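Local coordinates for 2OG-Fe dioxygenase family protein (Methylibium petroleiphilum, PDB 3PL0) that is probably an iron-dependent dioxygenase of the 2-oxoglutarate-Fe family with a cupin (double-stranded beta-helix) fold, its substrate not established, at residues H70-Q75 / Y143-P148; P118-L123 / L241-R246; F191-P196 / Q216-S221. All coordinates share one frame; numbering follows the deposited sequence.

Contact 1: residues H70-Q75 / Y143-P148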
# COMPACT_ATOMS: atom_id res chain seq x y z
N HIS A 70 -11.68 -2.02 -3.01
CA HIS A 70 -11.52 -1.52 -1.64
C HIS A 70 -12.18 -2.47 -0.66
O HIS A 70 -13.24 -3.07 -0.95
CB HIS A 70 -12.13 -0.11 -1.57
CG HIS A 70 -12.06 0.53 -0.22
ND1 HIS A 70 -13.16 1.13 0.37
CD2 HIS A 70 -11.02 0.73 0.63
CE1 HIS A 70 -12.80 1.64 1.54
NE2 HIS A 70 -11.51 1.44 1.71
N GLY A 71 -11.55 -2.68 0.49
CA GLY A 71 -12.11 -3.55 1.50
C GLY A 71 -11.49 -3.24 2.83
O GLY A 71 -10.34 -2.78 2.88
N CYS A 72 -12.24 -3.49 3.90
CA CYS A 72 -11.78 -3.10 5.23
C CYS A 72 -11.92 -4.24 6.23
O CYS A 72 -12.77 -5.16 6.08
CB CYS A 72 -12.55 -1.88 5.73
SG CYS A 72 -12.43 -0.41 4.64
N PHE A 73 -11.09 -4.16 7.26
CA PHE A 73 -10.94 -5.20 8.21
C PHE A 73 -10.64 -4.60 9.57
O PHE A 73 -10.25 -3.43 9.66
CB PHE A 73 -9.79 -6.12 7.80
CG PHE A 73 -9.89 -6.61 6.39
CD1 PHE A 73 -9.47 -5.80 5.33
CD2 PHE A 73 -10.40 -7.86 6.10
CE1 PHE A 73 -9.58 -6.23 4.02
CE2 PHE A 73 -10.51 -8.30 4.77
CZ PHE A 73 -10.09 -7.46 3.73
N MSE A 74 -10.84 -5.43 10.59
CA MSE A 74 -10.37 -5.14 11.94
C MSE A 74 -9.55 -6.32 12.44
O MSE A 74 -9.98 -7.50 12.35
CB MSE A 74 -11.51 -4.80 12.91
CG MSE A 74 -11.07 -4.20 14.27
SE MSE A 74 -12.59 -3.48 15.32
CE MSE A 74 -13.44 -5.21 15.73
N GLN A 75 -8.38 -5.99 12.96
CA GLN A 75 -7.49 -6.95 13.51
C GLN A 75 -7.46 -6.71 15.00
O GLN A 75 -7.25 -5.59 15.43
CB GLN A 75 -6.09 -6.77 12.97
CG GLN A 75 -5.10 -7.77 13.56
CD GLN A 75 -3.69 -7.63 13.00
OE1 GLN A 75 -3.37 -6.63 12.40
NE2 GLN A 75 -2.84 -8.64 13.24
N TYR A 143 -7.58 -0.84 12.56
CA TYR A 143 -8.55 -0.64 11.50
C TYR A 143 -7.77 -0.51 10.21
O TYR A 143 -6.97 0.43 10.03
CB TYR A 143 -9.36 0.62 11.77
CG TYR A 143 -10.10 0.50 13.08
CD1 TYR A 143 -9.47 0.79 14.27
CD2 TYR A 143 -11.41 0.00 13.12
CE1 TYR A 143 -10.16 0.63 15.51
CE2 TYR A 143 -12.08 -0.14 14.31
CZ TYR A 143 -11.45 0.17 15.50
OH TYR A 143 -12.11 0.02 16.69
N ILE A 144 -8.00 -1.49 9.34
CA ILE A 144 -7.19 -1.74 8.13
C ILE A 144 -8.04 -1.48 6.89
O ILE A 144 -9.14 -2.05 6.75
CB ILE A 144 -6.72 -3.24 8.08
CG1 ILE A 144 -5.95 -3.59 9.36
CG2 ILE A 144 -5.91 -3.55 6.80
CD1 ILE A 144 -5.56 -5.06 9.47
N GLU A 145 -7.53 -0.67 5.98
CA GLU A 145 -8.12 -0.58 4.64
C GLU A 145 -7.16 -1.20 3.61
O GLU A 145 -5.94 -1.07 3.74
CB GLU A 145 -8.44 0.86 4.28
CG GLU A 145 -9.37 1.56 5.30
CD GLU A 145 -9.94 2.91 4.83
OE1 GLU A 145 -10.45 3.00 3.68
OE2 GLU A 145 -9.93 3.88 5.64
N ALA A 146 -7.71 -1.91 2.63
CA ALA A 146 -6.93 -2.51 1.58
C ALA A 146 -7.33 -1.86 0.26
O ALA A 146 -8.51 -1.82 -0.07
CB ALA A 146 -7.18 -3.98 1.52
N HIS A 147 -6.34 -1.40 -0.51
CA HIS A 147 -6.60 -0.79 -1.81
C HIS A 147 -5.71 -1.43 -2.89
O HIS A 147 -4.57 -0.98 -3.11
CB HIS A 147 -6.25 0.68 -1.74
CG HIS A 147 -6.99 1.45 -0.71
ND1 HIS A 147 -8.12 2.17 -1.02
CD2 HIS A 147 -6.77 1.66 0.61
CE1 HIS A 147 -8.57 2.77 0.07
NE2 HIS A 147 -7.76 2.47 1.07
N PRO A 148 -6.18 -2.49 -3.54
CA PRO A 148 -5.43 -3.00 -4.69
C PRO A 148 -5.59 -2.07 -5.87
O PRO A 148 -6.72 -1.61 -6.15
CB PRO A 148 -6.10 -4.32 -5.00
CG PRO A 148 -7.49 -4.22 -4.41
CD PRO A 148 -7.34 -3.33 -3.21
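His70 makes the polar contact between the side chains of 70-75 and 143-148. With CG anti to the backbone N (chi1 179°), its ring lies alongside that of His147, and NE2 reaches Glu145 OE1 at 2.7 Å, in the ring plane. The carboxylate is turned well out of that plane and accepts on its anti lone pair. OE1 also takes a bond from His90 ND1, so two imidazoles, of His70 and His90, grip one oxygen of Glu145. The two histidine rings of the contact are nearly parallel but slid apart, their planes at 25°, so that the edge carbon CD2 of His70 sits over the His147 face.

From Gly71 onward the strands pair antiparallel. Gly71 exchanges two backbone bonds with Ala146, the shorter from Ala146 N to Gly71 O (2.8 Å). Cys72 faces Glu145 in a non-hydrogen-bonded pair, Cys72 SG resting on Glu145 CG at 3.7 Å. Phe73 and Ile144 form the next hydrogen-bonded pair, and the Phe73 ring turns its edge, CE1, to Ala146 CB at 4.1 Å. Selenomethionine Met74 runs beside Tyr143; in one of its two conformers SE makes an oblique Met-aromatic contact, less certain for the alternative. Gln75 lays CB against Ile144 CD1 (3.9 Å), while its amide NE2 bonds to Val125 O.

Strand 65-77 lies between 80-84 and 141-152 in the large antiparallel sheet of the cupin fold. Strand 237-246 borders 141-152 on its other edge, and helix 118-134 covers the Phe73, Ile144 and Ala146 face through Trp120 and Leu124.

Contact 2: residues P118-L123 / L241-R246; sequences PSWSAL and LVLTYR
Trp120 and Leu123, one helical turn apart, meet Leu241 and Leu243, alternate residues of the strand, and the contact between these four side chains is wholly apolar. Leu241 and Leu243 start out toward the helix, whereas the two helix residues come nearer through the ends of their side chains. In Trp120 a chi1 of -178° swings the indole away from the backbone N, so that its six-membered part reaches the sheet. There Trp120 CZ3 lies 3.8 Å from Leu241 CD2, the methyl approaching the ring obliquely, and Trp120 CH2 lies 4.3 Å from Leu243 CD2. Leu123 presents a single methyl to both strand leucines: its CD2 meets Leu241 CD2 tip to tip at 4.0 Å and Leu243 CD1 at 3.9 Å. Leu241 CD2 is therefore touched by both helix residues, while Leu243 divides its branches, CD1 going to Leu123 and CD2 to Trp120.

Among the polar groups, helical bonds run from Ala122 N to Pro118 O and from Leu123 N to Ser119 O (2.9 Å). Tyr245 OH comes near Leu123 O, at 4.3 Å, but bonds to the next carbonyl, Leu124 O. That hydrogen bond ties the strand to the helix backbone just past the leucine cluster.

This is plain helix-on-sheet packing, the helix covering one face of the large antiparallel sheet of the cupin fold. The axes are 12.5 Å apart at closest approach and inclined at 43°, wide enough for a side-chain layer from each element. Strand 237-246 is hydrogen-bonded to 141-152 along one edge and to 172-181 along the other. Helix 118-134 lies across the face carrying Leu241 and Leu243, with Leu127 extending the apolar layer against Leu243 and Tyr245 and Phe73 meeting the Trp120 indole.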
# COMPACT_ATOMS: atom_id res chain seq x y z
N PRO A 118 -5.30 -18.08 2.17
CA PRO A 118 -4.47 -18.11 3.35
C PRO A 118 -3.45 -16.99 3.37
O PRO A 118 -3.25 -16.40 4.42
CB PRO A 118 -3.82 -19.50 3.29
CG PRO A 118 -4.78 -20.32 2.53
CD PRO A 118 -5.42 -19.41 1.55
N SER A 119 -2.87 -16.67 2.22
CA SER A 119 -1.86 -15.63 2.17
C SER A 119 -2.42 -14.25 2.50
O SER A 119 -1.70 -13.41 3.03
CB SER A 119 -1.21 -15.59 0.77
OG SER A 119 -2.16 -15.36 -0.26
N TRP A 120 -3.68 -14.01 2.16
CA TRP A 120 -4.30 -12.71 2.47
C TRP A 120 -4.28 -12.44 3.97
O TRP A 120 -3.74 -11.42 4.42
CB TRP A 120 -5.73 -12.64 1.93
CG TRP A 120 -6.39 -11.29 2.18
CD1 TRP A 120 -7.30 -10.98 3.17
CD2 TRP A 120 -6.14 -10.06 1.48
NE1 TRP A 120 -7.64 -9.64 3.10
CE2 TRP A 120 -6.95 -9.06 2.07
CE3 TRP A 120 -5.34 -9.72 0.38
CZ2 TRP A 120 -6.96 -7.74 1.60
CZ3 TRP A 120 -5.35 -8.41 -0.09
CH2 TRP A 120 -6.14 -7.43 0.53
N SER A 121 -4.86 -13.35 4.76
CA SER A 121 -4.80 -13.21 6.23
C SER A 121 -3.38 -13.19 6.79
O SER A 121 -3.08 -12.37 7.65
CB SER A 121 -5.62 -14.29 6.93
OG SER A 121 -7.00 -14.08 6.71
N ALA A 122 -2.50 -14.04 6.28
CA ALA A 122 -1.12 -14.11 6.75
C ALA A 122 -0.44 -12.74 6.57
O ALA A 122 0.23 -12.24 7.49
CB ALA A 122 -0.33 -15.22 5.99
N LEU A 123 -0.69 -12.12 5.42
CA LEU A 123 -0.17 -10.80 5.10
C LEU A 123 -0.70 -9.75 6.08
O LEU A 123 0.08 -9.12 6.77
CB LEU A 123 -0.55 -10.40 3.68
CG LEU A 123 0.03 -9.06 3.17
CD1 LEU A 123 1.63 -9.08 3.20
CD2 LEU A 123 -0.51 -8.73 1.81
N LEU A 241 -0.56 -3.04 -4.02
CA LEU A 241 -1.55 -3.18 -2.97
C LEU A 241 -1.18 -2.25 -1.85
O LEU A 241 -0.11 -2.43 -1.27
CB LEU A 241 -1.54 -4.59 -2.42
CG LEU A 241 -2.48 -4.85 -1.24
CD1 LEU A 241 -3.97 -4.62 -1.59
CD2 LEU A 241 -2.24 -6.28 -0.77
N VAL A 242 -2.05 -1.30 -1.51
CA VAL A 242 -1.81 -0.41 -0.37
C VAL A 242 -2.67 -0.85 0.82
O VAL A 242 -3.90 -1.00 0.70
CB VAL A 242 -2.10 1.05 -0.72
CG1 VAL A 242 -1.94 1.98 0.54
CG2 VAL A 242 -1.18 1.50 -1.91
N LEU A 243 -2.02 -1.09 1.96
CA LEU A 243 -2.72 -1.47 3.19
C LEU A 243 -2.47 -0.37 4.21
O LEU A 243 -1.30 0.05 4.41
CB LEU A 243 -2.21 -2.82 3.73
CG LEU A 243 -2.32 -4.09 2.86
CD1 LEU A 243 -1.55 -5.31 3.45
CD2 LEU A 243 -3.76 -4.44 2.59
N THR A 244 -3.52 0.15 4.83
CA THR A 244 -3.33 1.14 5.83
C THR A 244 -3.80 0.60 7.17
O THR A 244 -4.81 -0.11 7.26
CB THR A 244 -4.06 2.45 5.50
OG1 THR A 244 -5.46 2.22 5.48
CG2 THR A 244 -3.60 2.99 4.17
N TYR A 245 -3.06 0.95 8.21
CA TYR A 245 -3.39 0.56 9.56
C TYR A 245 -3.58 1.81 10.41
O TYR A 245 -2.70 2.70 10.45
CB TYR A 245 -2.26 -0.30 10.15
CG TYR A 245 -2.12 -1.66 9.50
CD1 TYR A 245 -1.65 -1.77 8.18
CD2 TYR A 245 -2.44 -2.82 10.19
CE1 TYR A 245 -1.53 -3.00 7.57
CE2 TYR A 245 -2.31 -4.06 9.60
CZ TYR A 245 -1.87 -4.15 8.27
OH TYR A 245 -1.75 -5.38 7.70
N ARG A 246 -4.69 1.86 11.14
CA ARG A 246 -5.02 3.02 11.95
C ARG A 246 -5.59 2.60 13.31
O ARG A 246 -6.44 1.71 13.37
CB ARG A 246 -6.00 3.90 11.20
CG ARG A 246 -6.25 5.29 11.86
CD ARG A 246 -6.96 6.23 10.90
NE ARG A 246 -6.98 7.59 11.43
CZ ARG A 246 -7.86 8.03 12.33
NH1 ARG A 246 -8.81 7.23 12.79
NH2 ARG A 246 -7.79 9.27 12.77

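Contact 3: residues F191-P196 / Q216-S221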
# COMPACT_ATOMS: atom_id res chain seq x y z
N PHE A 191 10.62 10.23 2.09
CA PHE A 191 11.34 11.31 2.73
C PHE A 191 11.03 11.35 4.21
O PHE A 191 9.89 11.15 4.61
CB PHE A 191 10.91 12.65 2.13
CG PHE A 191 11.14 12.77 0.67
CD1 PHE A 191 12.33 13.26 0.18
CD2 PHE A 191 10.13 12.44 -0.22
CE1 PHE A 191 12.55 13.38 -1.19
CE2 PHE A 191 10.33 12.55 -1.61
CZ PHE A 191 11.55 13.03 -2.09
N ASP A 192 12.02 11.69 5.01
CA ASP A 192 11.81 12.13 6.38
C ASP A 192 10.79 13.27 6.43
O ASP A 192 10.91 14.23 5.71
CB ASP A 192 13.13 12.70 6.91
CG ASP A 192 13.09 12.99 8.42
OD1 ASP A 192 12.02 12.87 9.02
OD2 ASP A 192 14.14 13.36 8.98
N ALA A 193 9.77 13.16 7.26
CA ALA A 193 8.74 14.19 7.25
C ALA A 193 9.25 15.41 7.93
O ALA A 193 8.67 16.45 7.73
CB ALA A 193 7.49 13.73 7.93
N ALA A 194 10.31 15.30 8.75
CA ALA A 194 10.79 16.46 9.53
C ALA A 194 12.26 16.77 9.28
O ALA A 194 12.94 17.25 10.15
CB ALA A 194 10.55 16.26 11.05
N GLY A 195 12.75 16.51 8.07
CA GLY A 195 14.16 16.72 7.81
C GLY A 195 14.37 16.70 6.33
O GLY A 195 13.43 16.49 5.60
N PRO A 196 15.59 16.88 5.88
CA PRO A 196 15.74 16.93 4.42
C PRO A 196 16.02 15.59 3.74
O PRO A 196 16.06 15.52 2.52
CB PRO A 196 16.95 17.84 4.23
CG PRO A 196 17.73 17.74 5.47
CD PRO A 196 16.86 17.14 6.56
N GLN A 216 5.95 9.63 10.43
CA GLN A 216 7.37 10.02 10.39
C GLN A 216 7.94 10.25 9.00
O GLN A 216 8.95 10.90 8.86
CB GLN A 216 8.18 8.94 11.06
CG GLN A 216 7.98 8.91 12.56
CD GLN A 216 8.44 10.20 13.21
OE1 GLN A 216 9.55 10.67 12.94
NE2 GLN A 216 7.60 10.78 14.07
N VAL A 217 7.31 9.68 7.97
CA VAL A 217 7.78 9.81 6.61
C VAL A 217 6.60 10.18 5.71
O VAL A 217 5.41 10.04 6.09
CB VAL A 217 8.46 8.51 6.12
CG1 VAL A 217 9.68 8.18 6.99
CG2 VAL A 217 7.45 7.36 6.12
N ILE A 218 6.96 10.74 4.56
CA ILE A 218 6.04 10.96 3.45
C ILE A 218 6.59 10.24 2.22
O ILE A 218 7.77 9.88 2.16
CB ILE A 218 5.75 12.45 3.18
CG1 ILE A 218 7.04 13.22 2.82
CG2 ILE A 218 4.98 13.10 4.41
CD1 ILE A 218 6.78 14.67 2.47
N HIS A 219 5.74 9.98 1.23
CA HIS A 219 6.18 9.18 0.11
C HIS A 219 5.41 9.53 -1.16
O HIS A 219 4.46 10.34 -1.14
CB HIS A 219 6.08 7.70 0.47
CG HIS A 219 4.67 7.22 0.62
ND1 HIS A 219 4.01 6.51 -0.37
CD2 HIS A 219 3.78 7.40 1.62
CE1 HIS A 219 2.77 6.27 0.03
NE2 HIS A 219 2.61 6.78 1.24
N GLU A 220 5.84 8.95 -2.26
CA GLU A 220 5.29 9.28 -3.58
C GLU A 220 5.83 8.27 -4.53
O GLU A 220 6.73 7.49 -4.18
CB GLU A 220 5.69 10.72 -4.01
CG GLU A 220 7.20 10.88 -4.26
CD GLU A 220 7.62 12.25 -4.65
OE1 GLU A 220 6.99 13.24 -4.23
OE2 GLU A 220 8.68 12.35 -5.30
N SER A 221 5.30 8.24 -5.75
CA SER A 221 5.99 7.50 -6.78
C SER A 221 5.91 8.28 -8.06
O SER A 221 4.93 8.99 -8.30
CB SER A 221 5.44 6.10 -6.97
OG SER A 221 4.14 6.16 -7.42
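Phe191 and Ile218 send their side chains to the same face of an antiparallel sheet, with Phe191 CB 4.0 Å from Ile218 CG1. Ile218 CG1 sits between its own backbone N and carbonyl carbon (chi1 61°), which places it beside Phe191. Farther out, the phenyl ring crosses Glu220: OE2 lies near the ring plane at the CE2 edge, 4.0 Å away, and the carboxylate stands almost upright to the ring, at 82°. The same OE2 makes a salt bridge with Arg189, earlier on the strand that carries Phe191.

Two bonds, Phe191 N to Ile218 O (2.9 Å) and the nearly matching return from Ile218 N to Phe191 O, make these residues a hydrogen-bonded pair. They join strand 217-226 to the end of strand 183-192, the middle strand of a three-stranded antiparallel sheet with 198-201 on its other edge. After Asp192 the chain leaves the sheet through an Asx turn, OD1 accepting from Ala194 N at 3.0 Å from above the carboxylate plane. Within the turn, Ala193 N bonds to Gln216 O (2.9 Å), extending the pairing one step past the strand end. His219, pointing away from 191-196, bonds to Asp168, consistent with the His-X-Asp...His set of this superfamily.

How the contacts relate
From the N terminus, strand 65-77 comes first, and contact 1 closes its loop when the chain returns in strand 141-152. Helix 118-134 lies inside that loop but finds its partner strand, 237-246, only near the end of the chain, so contacts 1 and 2 cross. They touch directly: strands 141-152 and 237-246 are neighbours in the large sheet, joined by a probable backbone hydrogen bond from His147 N to Val242 O. Contact 3 opens after contact 1 has closed and is nested inside the loop of contact 2. It ties strands 183-192 and 217-226 on the opposite side of the chain's centre, its centre about 23 Å from that of contact 2.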